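Local atomic coordinates of uncharacterized protein (Bacteroides ovatus, PDB entry 4FS7), a protein that is of unknown function but, as an extracellular leucine-rich repeat protein of the BspA type, probably binds other proteins. Residues S321-L327 against S344-N349; G364-L368 against F384-T388; Y202-I208 against D224-T230. One frame throughout, in Å; residues are numbered along the deposited sequence.

Contact 1: S321-L327 against S344-N349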
ATOM      1  N   SER A 321     -14.509  -6.205  23.593  1.00  9.35           N
ATOM      2  CA  SER A 321     -13.917  -7.224  24.468  1.00 10.13           C
ATOM      3  C   SER A 321     -13.032  -6.641  25.573  1.00  9.25           C
ATOM      4  O   SER A 321     -12.562  -7.388  26.433  1.00 10.88           O
ATOM      5  CB  SER A 321     -13.067  -8.199  23.629  1.00 12.15           C
ATOM      6  OG  SER A 321     -13.875  -9.012  22.811  1.00 15.44           O
ATOM      7  N   LEU A 322     -12.805  -5.333  25.574  1.00  8.82           N
ATOM      8  CA  LEU A 322     -11.882  -4.722  26.510  1.00  9.11           C
ATOM      9  C   LEU A 322     -12.558  -4.576  27.881  1.00  9.81           C
ATOM     10  O   LEU A 322     -13.577  -3.930  27.988  1.00 11.64           O
ATOM     11  CB  LEU A 322     -11.505  -3.332  25.993  1.00 11.27           C
ATOM     12  CG  LEU A 322     -10.466  -2.536  26.806  1.00 12.69           C
ATOM     13  CD1 LEU A 322      -9.104  -3.334  26.867  1.00 14.97           C
ATOM     14  CD2 LEU A 322     -10.333  -1.121  26.233  1.00 16.79           C
ATOM     15  N   VAL A 323     -11.967  -5.180  28.905  1.00 10.44           N
ATOM     16  CA  VAL A 323     -12.552  -5.231  30.249  1.00 11.18           C
ATOM     17  C   VAL A 323     -11.902  -4.219  31.163  1.00 10.00           C
ATOM     18  O   VAL A 323     -12.566  -3.592  32.018  1.00 10.57           O
ATOM     19  CB  VAL A 323     -12.387  -6.664  30.826  1.00 11.54           C
ATOM     20  CG1 VAL A 323     -12.695  -6.647  32.355  1.00 13.62           C
ATOM     21  CG2 VAL A 323     -13.313  -7.574  30.119  1.00 13.30           C
ATOM     22  N   SER A 324     -10.595  -4.057  31.043  1.00 11.45           N
ATOM     23  CA  SER A 324      -9.796  -3.172  31.921  1.00 13.93           C
ATOM     24  C   SER A 324      -8.892  -2.289  31.097  1.00 13.71           C
ATOM     25  O   SER A 324      -8.280  -2.761  30.118  1.00 16.00           O
ATOM     26  CB  SER A 324      -8.910  -3.992  32.870  1.00 17.75           C
ATOM     27  OG  SER A 324      -9.683  -4.944  33.588  1.00 17.84           O
ATOM     28  N   ILE A 325      -8.720  -1.058  31.545  1.00 12.88           N
ATOM     29  CA  ILE A 325      -7.657  -0.220  31.046  1.00 13.31           C
ATOM     30  C   ILE A 325      -7.163   0.716  32.157  1.00 14.52           C
ATOM     31  O   ILE A 325      -7.959   1.321  32.903  1.00 14.17           O
ATOM     32  CB  ILE A 325      -8.030   0.515  29.762  1.00 13.63           C
ATOM     33  CG1 ILE A 325      -6.801   1.149  29.076  1.00 14.25           C
ATOM     34  CG2 ILE A 325      -9.144   1.567  30.069  1.00 14.99           C
ATOM     35  CD1 ILE A 325      -7.112   1.782  27.702  1.00 15.35           C
ATOM     36  N   ASP A 326      -5.848   0.714  32.310  1.00 14.83           N
ATOM     37  CA  ASP A 326      -5.155   1.567  33.275  1.00 14.66           C
ATOM     38  C   ASP A 326      -4.725   2.806  32.546  1.00 14.82           C
ATOM     39  O   ASP A 326      -3.852   2.765  31.678  1.00 17.67           O
ATOM     40  CB  ASP A 326      -3.995   0.778  33.886  1.00 16.81           C
ATOM     41  CG  ASP A 326      -3.183   1.558  34.914  1.00 22.54           C
ATOM     42  OD1 ASP A 326      -3.711   2.491  35.519  1.00 24.34           O
ATOM     43  OD2 ASP A 326      -2.007   1.180  35.125  1.00 30.61           O
ATOM     44  N   LEU A 327      -5.362   3.918  32.855  1.00 14.06           N
ATOM     45  CA  LEU A 327      -4.995   5.219  32.279  1.00 14.23           C
ATOM     46  C   LEU A 327      -3.806   5.729  33.067  1.00 15.56           C
ATOM     47  O   LEU A 327      -3.850   5.758  34.304  1.00 17.11           O
ATOM     48  CB  LEU A 327      -6.147   6.206  32.356  1.00 14.74           C
ATOM     49  CG  LEU A 327      -7.381   5.840  31.514  1.00 14.95           C
ATOM     50  CD1 LEU A 327      -8.359   7.029  31.552  1.00 14.54           C
ATOM     51  CD2 LEU A 327      -7.020   5.422  30.098  1.00 18.08           C
ATOM     52  N   SER A 344     -17.871  -4.479  27.359  1.00 10.37           N
ATOM     53  CA  SER A 344     -17.249  -5.270  28.421  1.00 11.28           C
ATOM     54  C   SER A 344     -16.475  -4.457  29.442  1.00  9.88           C
ATOM     55  O   SER A 344     -16.005  -5.007  30.427  1.00 11.43           O
ATOM     56  CB  SER A 344     -16.300  -6.350  27.815  1.00 12.28           C
ATOM     57  OG  SER A 344     -16.978  -7.246  26.951  1.00 14.43           O
ATOM     58  N   LEU A 345     -16.331  -3.152  29.248  1.00  9.55           N
ATOM     59  CA  LEU A 345     -15.432  -2.334  30.049  1.00  9.51           C
ATOM     60  C   LEU A 345     -15.993  -2.248  31.469  1.00 10.27           C
ATOM     61  O   LEU A 345     -17.092  -1.760  31.672  1.00 11.71           O
ATOM     62  CB  LEU A 345     -15.266  -0.942  29.447  1.00 10.27           C
ATOM     63  CG  LEU A 345     -14.304  -0.011  30.145  1.00 10.60           C
ATOM     64  CD1 LEU A 345     -12.889  -0.584  30.147  1.00 12.36           C
ATOM     65  CD2 LEU A 345     -14.386   1.356  29.528  1.00 12.30           C
ATOM     66  N   SER A 346     -15.179  -2.649  32.443  1.00 11.12           N
ATOM     67  CA  SER A 346     -15.577  -2.700  33.849  0.50 11.72           C
ATOM     68  C   SER A 346     -14.631  -1.932  34.748  1.00 12.10           C
ATOM     69  O   SER A 346     -15.056  -1.401  35.765  1.00 13.95           O
ATOM     70  CB  SER A 346     -15.620  -4.159  34.314  0.50 12.89           C
ATOM     71  OG  SER A 346     -15.916  -4.236  35.699  0.50 17.63           O
ATOM     72  N   ASN A 347     -13.359  -1.915  34.421  1.00 12.00           N
ATOM     73  CA  ASN A 347     -12.300  -1.361  35.258  1.00 13.43           C
ATOM     74  C   ASN A 347     -11.545  -0.278  34.531  1.00 13.40           C
ATOM     75  O   ASN A 347     -10.796  -0.581  33.609  1.00 15.10           O
ATOM     76  CB  ASN A 347     -11.320  -2.455  35.676  1.00 16.02           C
ATOM     77  CG  ASN A 347     -12.016  -3.651  36.202  1.00 18.66           C
ATOM     78  OD1 ASN A 347     -12.738  -3.544  37.204  1.00 22.54           O
ATOM     79  ND2 ASN A 347     -11.820  -4.810  35.562  1.00 18.14           N
ATOM     80  N   ILE A 348     -11.735   0.963  34.946  1.00 13.50           N
ATOM     81  CA  ILE A 348     -11.020   2.101  34.411  1.00 13.18           C
ATOM     82  C   ILE A 348     -10.861   3.106  35.529  1.00 13.32           C
ATOM     83  O   ILE A 348     -11.803   3.368  36.274  1.00 14.62           O
ATOM     84  CB  ILE A 348     -11.694   2.673  33.141  1.00 13.59           C
ATOM     85  CG1 ILE A 348     -10.824   3.792  32.560  1.00 12.49           C
ATOM     86  CG2 ILE A 348     -13.149   3.125  33.432  1.00 16.13           C
ATOM     87  CD1 ILE A 348     -11.288   4.237  31.147  1.00 13.54           C
ATOM     88  N   ASN A 349      -9.661   3.648  35.624  1.00 13.47           N
ATOM     89  CA  ASN A 349      -9.340   4.705  36.558  1.00 13.25           C
ATOM     90  C   ASN A 349      -9.299   6.070  35.908  1.00 14.29           C
ATOM     91  O   ASN A 349      -9.056   6.178  34.694  1.00 15.65           O
ATOM     92  CB  ASN A 349      -7.969   4.451  37.195  1.00 14.06           C
ATOM     93  CG  ASN A 349      -6.862   4.428  36.168  1.00 13.92           C
ATOM     94  OD1 ASN A 349      -6.916   3.685  35.192  1.00 16.59           O
ATOM     95  ND2 ASN A 349      -5.875   5.266  36.354  1.00 16.15           N
TER
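Neighbouring coils of the leucine-rich repeat solenoid meet along two short, weakly bonded parallel strands, 324-325 and 347-348. The carbonyl oxygen of Val323 is gripped twice: Asn347 N comes in almost head-on, while Ser346 N, at 2.8 Å from Val323 O, approaches at an angle. Two residues on, Ile325 N donates to Asn347 O over 3.0 Å, almost straight in line with that C=O. Ser324 and Asn347 stand on one face of the pair, where Asn347 ND2 reaches Ser324 OG at 2.9 Å, with the hydroxyl oxygen close to the amide plane. Like residues stacked coil on coil are a hallmark of leucine-rich repeats; on the other face the isoleucines do so, turned into the core and running alongside each other, Ile348 CD1 3.6 Å from Ile325 CG2. Leu345 CD1 reaches that methyl more loosely from the preceding loop. Beyond the strands the Asn349 side-chain amide pairs with the backbone of Leu327. With chi1 at 61°, its CG stands between backbone N and carbonyl carbon; Asn349 OD1 accepts from Leu327 N at 2.8 Å on a lone pair, and Asn349 ND2 donates to Leu327 O at 2.9 Å.

Contact 2: G364-L368 against F384-T388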
ATOM      1  N   GLY A 364     -22.900   3.486  26.098  1.00  9.90           N
ATOM      2  CA  GLY A 364     -22.918   2.092  25.792  1.00 11.22           C
ATOM      3  C   GLY A 364     -22.034   1.218  26.661  1.00  9.97           C
ATOM      4  O   GLY A 364     -22.011   0.008  26.427  1.00 12.70           O
ATOM      5  N   CYS A 365     -21.354   1.803  27.641  1.00 10.20           N
ATOM      6  CA  CYS A 365     -20.504   1.035  28.565  1.00 10.04           C
ATOM      7  C   CYS A 365     -21.358   0.489  29.690  1.00 11.03           C
ATOM      8  O   CYS A 365     -21.317   0.956  30.819  1.00 12.35           O
ATOM      9  CB  CYS A 365     -19.332   1.841  29.062  1.00  9.91           C
ATOM     10  SG  CYS A 365     -18.146   2.245  27.731  1.00 10.25           S
ATOM     11  N   ILE A 366     -22.161  -0.509  29.310  1.00 12.51           N
ATOM     12  CA  ILE A 366     -23.191  -1.050  30.174  1.00 14.73           C
ATOM     13  C   ILE A 366     -22.651  -1.829  31.366  1.00 14.97           C
ATOM     14  O   ILE A 366     -23.362  -2.010  32.351  1.00 18.65           O
ATOM     15  CB  ILE A 366     -24.210  -1.875  29.349  1.00 16.78           C
ATOM     16  CG1 ILE A 366     -23.555  -3.071  28.592  1.00 19.57           C
ATOM     17  CG2 ILE A 366     -24.954  -0.923  28.377  1.00 18.80           C
ATOM     18  CD1 ILE A 366     -24.580  -3.988  27.804  1.00 25.22           C
ATOM     19  N   ASN A 367     -21.416  -2.304  31.284  1.00 13.25           N
ATOM     20  CA  ASN A 367     -20.790  -3.068  32.360  1.00 14.32           C
ATOM     21  C   ASN A 367     -19.880  -2.248  33.217  1.00 13.18           C
ATOM     22  O   ASN A 367     -19.219  -2.747  34.125  1.00 15.60           O
ATOM     23  CB  ASN A 367     -20.089  -4.301  31.791  1.00 15.20           C
ATOM     24  CG  ASN A 367     -21.104  -5.367  31.468  1.00 19.63           C
ATOM     25  OD1 ASN A 367     -21.877  -5.775  32.370  1.00 28.33           O
ATOM     26  ND2 ASN A 367     -21.130  -5.848  30.249  1.00 25.68           N
ATOM     27  N   LEU A 368     -19.881  -0.937  32.985  1.00 12.54           N
ATOM     28  CA  LEU A 368     -19.110  -0.032  33.763  1.00 13.00           C
ATOM     29  C   LEU A 368     -20.005   0.369  34.947  1.00 14.45           C
ATOM     30  O   LEU A 368     -20.851   1.248  34.835  1.00 16.87           O
ATOM     31  CB  LEU A 368     -18.601   1.138  32.934  1.00 14.07           C
ATOM     32  CG  LEU A 368     -17.670   2.129  33.628  1.00 15.37           C
ATOM     33  CD1 LEU A 368     -16.466   1.424  34.312  1.00 15.89           C
ATOM     34  CD2 LEU A 368     -17.185   3.168  32.600  1.00 14.55           C
ATOM     35  N   PHE A 384     -21.606   8.901  30.834  1.00 10.28           N
ATOM     36  CA  PHE A 384     -21.668   7.492  31.190  1.00  9.80           C
ATOM     37  C   PHE A 384     -23.088   6.963  31.081  1.00 10.38           C
ATOM     38  O   PHE A 384     -24.055   7.746  31.117  1.00 12.54           O
ATOM     39  CB  PHE A 384     -21.211   7.282  32.636  1.00 11.15           C
ATOM     40  CG  PHE A 384     -19.771   7.666  32.898  1.00 10.44           C
ATOM     41  CD1 PHE A 384     -19.414   8.971  33.021  1.00 10.73           C
ATOM     42  CD2 PHE A 384     -18.777   6.713  33.053  1.00 11.44           C
ATOM     43  CE1 PHE A 384     -18.087   9.372  33.284  1.00 11.19           C
ATOM     44  CE2 PHE A 384     -17.467   7.111  33.310  1.00 10.83           C
ATOM     45  CZ  PHE A 384     -17.132   8.425  33.436  1.00 11.92           C
ATOM     46  N   GLU A 385     -23.243   5.651  31.019  1.00 11.12           N
ATOM     47  CA  GLU A 385     -24.563   5.057  31.163  1.00 12.57           C
ATOM     48  C   GLU A 385     -25.184   5.434  32.493  1.00 13.48           C
ATOM     49  O   GLU A 385     -24.491   5.630  33.471  1.00 14.04           O
ATOM     50  CB  GLU A 385     -24.461   3.539  31.060  1.00 13.59           C
ATOM     51  CG  GLU A 385     -24.135   3.094  29.632  1.00 14.59           C
ATOM     52  CD  GLU A 385     -25.293   3.347  28.691  1.00 17.55           C
ATOM     53  OE1 GLU A 385     -26.391   2.826  29.021  1.00 22.53           O
ATOM     54  OE2 GLU A 385     -25.145   4.029  27.633  1.00 17.61           O
ATOM     55  N   ASP A 386     -26.512   5.551  32.499  1.00 15.95           N
ATOM     56  CA  ASP A 386     -27.226   5.976  33.709  1.00 18.99           C
ATOM     57  C   ASP A 386     -27.190   4.921  34.819  1.00 19.30           C
ATOM     58  O   ASP A 386     -27.581   5.202  35.944  1.00 22.35           O
ATOM     59  CB  ASP A 386     -28.637   6.494  33.415  1.00 23.65           C
ATOM     60  CG  ASP A 386     -29.544   5.465  32.802  1.00 27.19           C
ATOM     61  OD1 ASP A 386     -29.224   4.257  32.832  1.00 30.69           O
ATOM     62  OD2 ASP A 386     -30.638   5.880  32.303  1.00 36.31           O
ATOM     63  N   THR A 387     -26.719   3.720  34.507  1.00 17.16           N
ATOM     64  CA  THR A 387     -26.517   2.654  35.484  1.00 19.40           C
ATOM     65  C   THR A 387     -25.188   2.764  36.254  1.00 18.83           C
ATOM     66  O   THR A 387     -25.024   2.123  37.288  1.00 20.67           O
ATOM     67  CB  THR A 387     -26.622   1.287  34.794  1.00 19.78           C
ATOM     68  OG1 THR A 387     -25.828   1.327  33.608  1.00 19.76           O
ATOM     69  CG2 THR A 387     -28.103   0.963  34.432  1.00 23.29           C
ATOM     70  N   THR A 388     -24.234   3.552  35.757  1.00 15.63           N
ATOM     71  CA  THR A 388     -22.926   3.710  36.409  1.00 14.61           C
ATOM     72  C   THR A 388     -23.138   4.439  37.734  1.00 14.65           C
ATOM     73  O   THR A 388     -23.800   5.496  37.786  1.00 16.85           O
ATOM     74  CB  THR A 388     -21.918   4.460  35.505  1.00 13.99           C
ATOM     75  OG1 THR A 388     -21.739   3.697  34.296  1.00 15.51           O
ATOM     76  CG2 THR A 388     -20.574   4.736  36.219  1.00 13.77           C
TER
HETATM   77  O   HOH W   1     -21.080   3.826  31.624  1.00 12.96           O
HETATM   78  O   HOH W   2     -23.507   0.103  34.263  1.00 27.14           O
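Glu385 folds its side chain over the backbone at Gly364 and Cys365, its CG lying 3.7 Å from Cys365 N. A bend at chi2 (-69°) turns the carboxylate back toward the start of the 364-368 segment, where Glu385 OE2 accepts from Gly364 N at 2.8 Å. That donor comes from above the carboxylate plane, 40° out of it. Replacing Glu385 with an alanine would probably leave Gly364 N without this acceptor and uncover the backbone that CG now overlies. At the far end, Thr388 OG1 donates to Leu368 O over 2.7 Å, and the same hydroxyl accepts from a water that also donates to Cys365 O and accepts from Glu385 N. A second water donates to both Ile366 O and Leu368 O and accepts from Thr387 OG1 at 2.7 Å; the first thus links backbone to backbone and to Thr388 OG1, the second two carbonyls to a threonine hydroxyl. To one side of these bonds, Leu368 crosses Phe384 at a slant: its CD2 meets the ring edge, near the ring plane, 3.9 Å from Phe384 CD2. Phe362 stacks on that ring and also touches Leu368; both Leu368 and Phe384 are buried. Each segment carries a type I beta turn, Cys365 to Leu368 and Glu385 to Thr388, and these turns lie against each other in successive coils near the C-terminal end of the BspA-type leucine-rich repeat solenoid.

Contact 3: Y202-I208 against D224-T230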
ATOM      1  N   TYR A 202      -0.634   3.672   0.280  1.00  8.90           N
ATOM      2  CA  TYR A 202      -1.205   2.518  -0.363  1.00  9.29           C
ATOM      3  C   TYR A 202      -0.181   1.535  -0.899  1.00  8.74           C
ATOM      4  O   TYR A 202      -0.595   0.615  -1.586  1.00  9.71           O
ATOM      5  CB  TYR A 202      -2.145   2.953  -1.503  1.00 10.66           C
ATOM      6  CG  TYR A 202      -3.322   3.750  -1.021  1.00 10.99           C
ATOM      7  CD1 TYR A 202      -4.440   3.141  -0.462  1.00 11.37           C
ATOM      8  CD2 TYR A 202      -3.304   5.099  -1.115  1.00 12.13           C
ATOM      9  CE1 TYR A 202      -5.529   3.911  -0.020  1.00 12.06           C
ATOM     10  CE2 TYR A 202      -4.382   5.890  -0.649  1.00 14.77           C
ATOM     11  CZ  TYR A 202      -5.469   5.275  -0.088  1.00 12.16           C
ATOM     12  OH  TYR A 202      -6.527   6.045   0.348  1.00 14.77           O
ATOM     13  N   CYS A 203       1.093   1.637  -0.531  1.00  8.76           N
ATOM     14  CA  CYS A 203       2.112   0.841  -1.237  1.00  9.10           C
ATOM     15  C   CYS A 203       1.812  -0.662  -1.248  1.00  9.28           C
ATOM     16  O   CYS A 203       1.975  -1.314  -2.282  1.00 10.45           O
ATOM     17  CB  CYS A 203       3.480   1.149  -0.646  1.00  9.69           C
ATOM     18  SG  CYS A 203       4.843   0.468  -1.551  1.00 12.70           S
ATOM     19  N   PHE A 204       1.433  -1.197  -0.073  1.00  8.76           N
ATOM     20  CA  PHE A 204       1.165  -2.615   0.087  1.00  8.87           C
ATOM     21  C   PHE A 204      -0.295  -2.853   0.462  1.00  9.12           C
ATOM     22  O   PHE A 204      -0.643  -3.936   0.920  1.00 10.02           O
ATOM     23  CB  PHE A 204       2.096  -3.276   1.106  1.00  9.69           C
ATOM     24  CG  PHE A 204       3.536  -3.163   0.754  1.00  9.00           C
ATOM     25  CD1 PHE A 204       4.102  -4.055  -0.171  1.00 10.82           C
ATOM     26  CD2 PHE A 204       4.332  -2.182   1.296  1.00 10.22           C
ATOM     27  CE1 PHE A 204       5.404  -3.982  -0.528  1.00 10.74           C
ATOM     28  CE2 PHE A 204       5.681  -2.117   0.936  1.00 12.40           C
ATOM     29  CZ  PHE A 204       6.201  -3.045   0.054  1.00 12.11           C
ATOM     30  N   ALA A 205      -1.184  -1.893   0.173  1.00  9.61           N
ATOM     31  CA  ALA A 205      -2.595  -2.098   0.489  1.00  9.50           C
ATOM     32  C   ALA A 205      -3.160  -3.307  -0.212  1.00 10.60           C
ATOM     33  O   ALA A 205      -2.920  -3.480  -1.393  1.00 12.18           O
ATOM     34  CB  ALA A 205      -3.395  -0.843   0.177  1.00 10.75           C
ATOM     35  N   GLU A 206      -3.883  -4.152   0.528  1.00  9.54           N
ATOM     36  CA  GLU A 206      -4.529  -5.332  -0.023  0.50 10.35           C
ATOM     37  C   GLU A 206      -3.537  -6.432  -0.385  1.00  9.79           C
ATOM     38  O   GLU A 206      -3.920  -7.361  -1.056  1.00 12.12           O
ATOM     39  CB  GLU A 206      -5.472  -4.987  -1.196  0.50 10.66           C
ATOM     40  CG  GLU A 206      -6.616  -4.050  -0.805  0.50 13.33           C
ATOM     41  CD  GLU A 206      -7.681  -3.879  -1.897  0.50 14.42           C
ATOM     42  OE1 GLU A 206      -7.494  -4.322  -3.067  0.50 16.28           O
ATOM     43  OE2 GLU A 206      -8.734  -3.274  -1.579  0.50 15.11           O
ATOM     44  N   CYS A 207      -2.305  -6.332   0.096  1.00 10.05           N
ATOM     45  CA  CYS A 207      -1.381  -7.479  -0.001  1.00 10.80           C
ATOM     46  C   CYS A 207      -1.713  -8.389   1.186  1.00 10.27           C
ATOM     47  O   CYS A 207      -1.020  -8.439   2.197  1.00 10.48           O
ATOM     48  CB  CYS A 207       0.054  -7.028   0.056  1.00 10.80           C
ATOM     49  SG  CYS A 207       0.551  -6.130  -1.451  1.00 11.52           S
ATOM     50  N   ILE A 208      -2.820  -9.111   1.029  1.00 10.69           N
ATOM     51  CA  ILE A 208      -3.474  -9.807   2.152  1.00 12.30           C
ATOM     52  C   ILE A 208      -2.656 -10.941   2.733  1.00 12.56           C
ATOM     53  O   ILE A 208      -2.925 -11.409   3.854  1.00 14.58           O
ATOM     54  CB  ILE A 208      -4.879 -10.264   1.767  1.00 13.64           C
ATOM     55  CG1 ILE A 208      -4.883 -11.239   0.588  1.00 15.45           C
ATOM     56  CG2 ILE A 208      -5.801  -9.056   1.520  1.00 16.91           C
ATOM     57  CD1 ILE A 208      -6.234 -11.940   0.385  1.00 24.26           C
ATOM     58  N   ASP A 224      -0.198   6.853   4.146  1.00  9.41           N
ATOM     59  CA  ASP A 224      -1.567   6.521   4.421  1.00  9.06           C
ATOM     60  C   ASP A 224      -1.936   5.164   3.820  1.00  8.80           C
ATOM     61  O   ASP A 224      -1.612   4.901   2.661  1.00  9.74           O
ATOM     62  CB  ASP A 224      -2.545   7.571   3.835  1.00  9.89           C
ATOM     63  CG  ASP A 224      -2.423   8.970   4.421  1.00 11.66           C
ATOM     64  OD1 ASP A 224      -1.654   9.188   5.360  1.00 11.95           O
ATOM     65  OD2 ASP A 224      -3.147   9.845   3.896  1.00 16.79           O
ATOM     66  N   PHE A 225      -2.565   4.280   4.590  1.00  8.22           N
ATOM     67  CA  PHE A 225      -2.983   2.976   4.142  1.00  8.31           C
ATOM     68  C   PHE A 225      -1.832   2.099   3.615  1.00  8.67           C
ATOM     69  O   PHE A 225      -2.059   1.120   2.933  1.00  9.12           O
ATOM     70  CB  PHE A 225      -4.090   3.050   3.058  1.00  9.78           C
ATOM     71  CG  PHE A 225      -5.399   3.584   3.548  1.00  8.42           C
ATOM     72  CD1 PHE A 225      -6.374   2.713   4.059  1.00  9.55           C
ATOM     73  CD2 PHE A 225      -5.701   4.915   3.449  1.00  9.88           C
ATOM     74  CE1 PHE A 225      -7.593   3.194   4.486  1.00 10.49           C
ATOM     75  CE2 PHE A 225      -6.945   5.383   3.897  1.00 11.09           C
ATOM     76  CZ  PHE A 225      -7.860   4.522   4.385  1.00  9.91           C
ATOM     77  N   ALA A 226      -0.573   2.392   3.984  1.00  8.81           N
ATOM     78  CA  ALA A 226       0.550   1.692   3.339  1.00  8.74           C
ATOM     79  C   ALA A 226       0.588   0.215   3.560  1.00  8.46           C
ATOM     80  O   ALA A 226       1.068  -0.529   2.687  1.00  9.68           O
ATOM     81  CB  ALA A 226       1.893   2.326   3.703  1.00 10.49           C
ATOM     82  N   LEU A 227       0.108  -0.216   4.731  1.00  8.67           N
ATOM     83  CA  LEU A 227       0.084  -1.630   5.088  1.00  8.92           C
ATOM     84  C   LEU A 227      -1.350  -2.059   5.388  1.00  9.44           C
ATOM     85  O   LEU A 227      -1.562  -3.006   6.134  1.00 10.16           O
ATOM     86  CB  LEU A 227       1.047  -1.917   6.249  1.00  9.50           C
ATOM     87  CG  LEU A 227       2.530  -1.784   5.909  1.00 12.61           C
ATOM     88  CD1 LEU A 227       3.384  -1.832   7.185  1.00 15.15           C
ATOM     89  CD2 LEU A 227       2.888  -2.934   4.973  1.00 16.33           C
ATOM     90  N   SER A 228      -2.327  -1.413   4.785  1.00  8.54           N
ATOM     91  CA  SER A 228      -3.727  -1.763   5.027  1.00  8.37           C
ATOM     92  C   SER A 228      -4.072  -3.085   4.398  1.00  9.21           C
ATOM     93  O   SER A 228      -3.639  -3.411   3.280  1.00 10.15           O
ATOM     94  CB  SER A 228      -4.598  -0.662   4.459  1.00  9.80           C
ATOM     95  OG  SER A 228      -5.960  -1.005   4.502  1.00 10.97           O
ATOM     96  N   LYS A 229      -4.885  -3.875   5.080  1.00  9.08           N
ATOM     97  CA  LYS A 229      -5.321  -5.174   4.567  1.00 10.00           C
ATOM     98  C   LYS A 229      -4.136  -6.028   4.149  1.00 10.70           C
ATOM     99  O   LYS A 229      -4.115  -6.611   3.058  1.00 12.64           O
ATOM    100  CB  LYS A 229      -6.305  -5.006   3.417  1.00 11.75           C
ATOM    101  CG  LYS A 229      -7.649  -4.510   3.882  1.00 16.94           C
ATOM    102  CD  LYS A 229      -8.471  -5.611   4.564  1.00 23.03           C
ATOM    103  CE  LYS A 229      -9.746  -5.017   4.978  1.00 22.44           C
ATOM    104  NZ  LYS A 229     -10.363  -5.706   6.097  1.00 21.29           N
ATOM    105  N   THR A 230      -3.114  -6.046   4.994  1.00  9.70           N
ATOM    106  CA  THR A 230      -2.007  -6.956   4.849  1.00 10.51           C
ATOM    107  C   THR A 230      -2.109  -8.111   5.833  1.00 10.83           C
ATOM    108  O   THR A 230      -3.034  -8.163   6.653  1.00 12.58           O
ATOM    109  CB  THR A 230      -0.658  -6.231   4.953  1.00 11.31           C
ATOM    110  OG1 THR A 230      -0.518  -5.676   6.271  1.00 10.84           O
ATOM    111  CG2 THR A 230      -0.474  -5.183   3.827  1.00 12.35           C
TER
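Tyr202 and Phe225 lie side by side and point the same way, their planes only 6° apart but slid so far that the rings barely overlap. The tyrosine instead lies against the root of its partner: Tyr202 CE1 is 3.5 Å from Phe225 CB, and the phenol oxygen Tyr202 OH reaches 3.4 Å from Phe225 CD2. Both side chains leave the backbone with CG anti to the carbonyl carbon (chi1 -63° and -67°); with similar chi2 as well, the like torsions on like backbones leave the rings nearly parallel. Asp224 O lies over one face of the tyrosine ring, toward its rim, and accepts a hydrogen bond from Tyr202 N at 2.9 Å.

The same match of backbone shape runs through the rest of the segments. Each has a type I turn followed by a type II turn, the way consecutive coils of a leucine-rich repeat solenoid repeat one path, and bonds from Phe204 N to Ala226 O and from Glu206 N to Ser228 O join the two. The coils on either side continue the pattern, Cys203 bonding to Phe181 and Phe225 to Lys246 through their backbones.

On the inner side Phe204 and Leu227 run alongside each other, Leu227 CD2 lying 4.0 Å from Phe204 CB, while Leu176 adjoins the phenylalanine and Phe249 the leucine. Thr230 turns its OG1 back to Leu227 O, a 2.9 Å bond within its own segment, and that rotation presents CG2 to the other coil, 3.2 Å from Phe204 O. Ile208 likewise lays its CG2 branch against Lys229 O, at 3.3 Å. Lys229 rests its CB by the Glu206 backbone; beyond it the chain bends at chi2 and NZ leads away to a hydrogen bond with Gly251 O in the next coil.

Coming from the N terminus, the chain first closes contact 3, where 224-230 returns beside 202-208 after 15 residues, near the middle of the solenoid. Contact 1 follows, laying 344-349 along 321-327 with 16 residues between, and contact 2 comes last, bringing 384-388 back to 364-368. The three loops are in series, none nested in or crossing another. Contacts 1 and 2 adjoin, with centres 12 Å apart: Leu368 of contact 2 packs against Leu345, Ser346 and Ile348 of contact 1, carrying the stack of coils onward. Contact 3 belongs to the earlier repeat region, its nearest atoms about 17 Å from contact 1 and about 24 Å from contact 2.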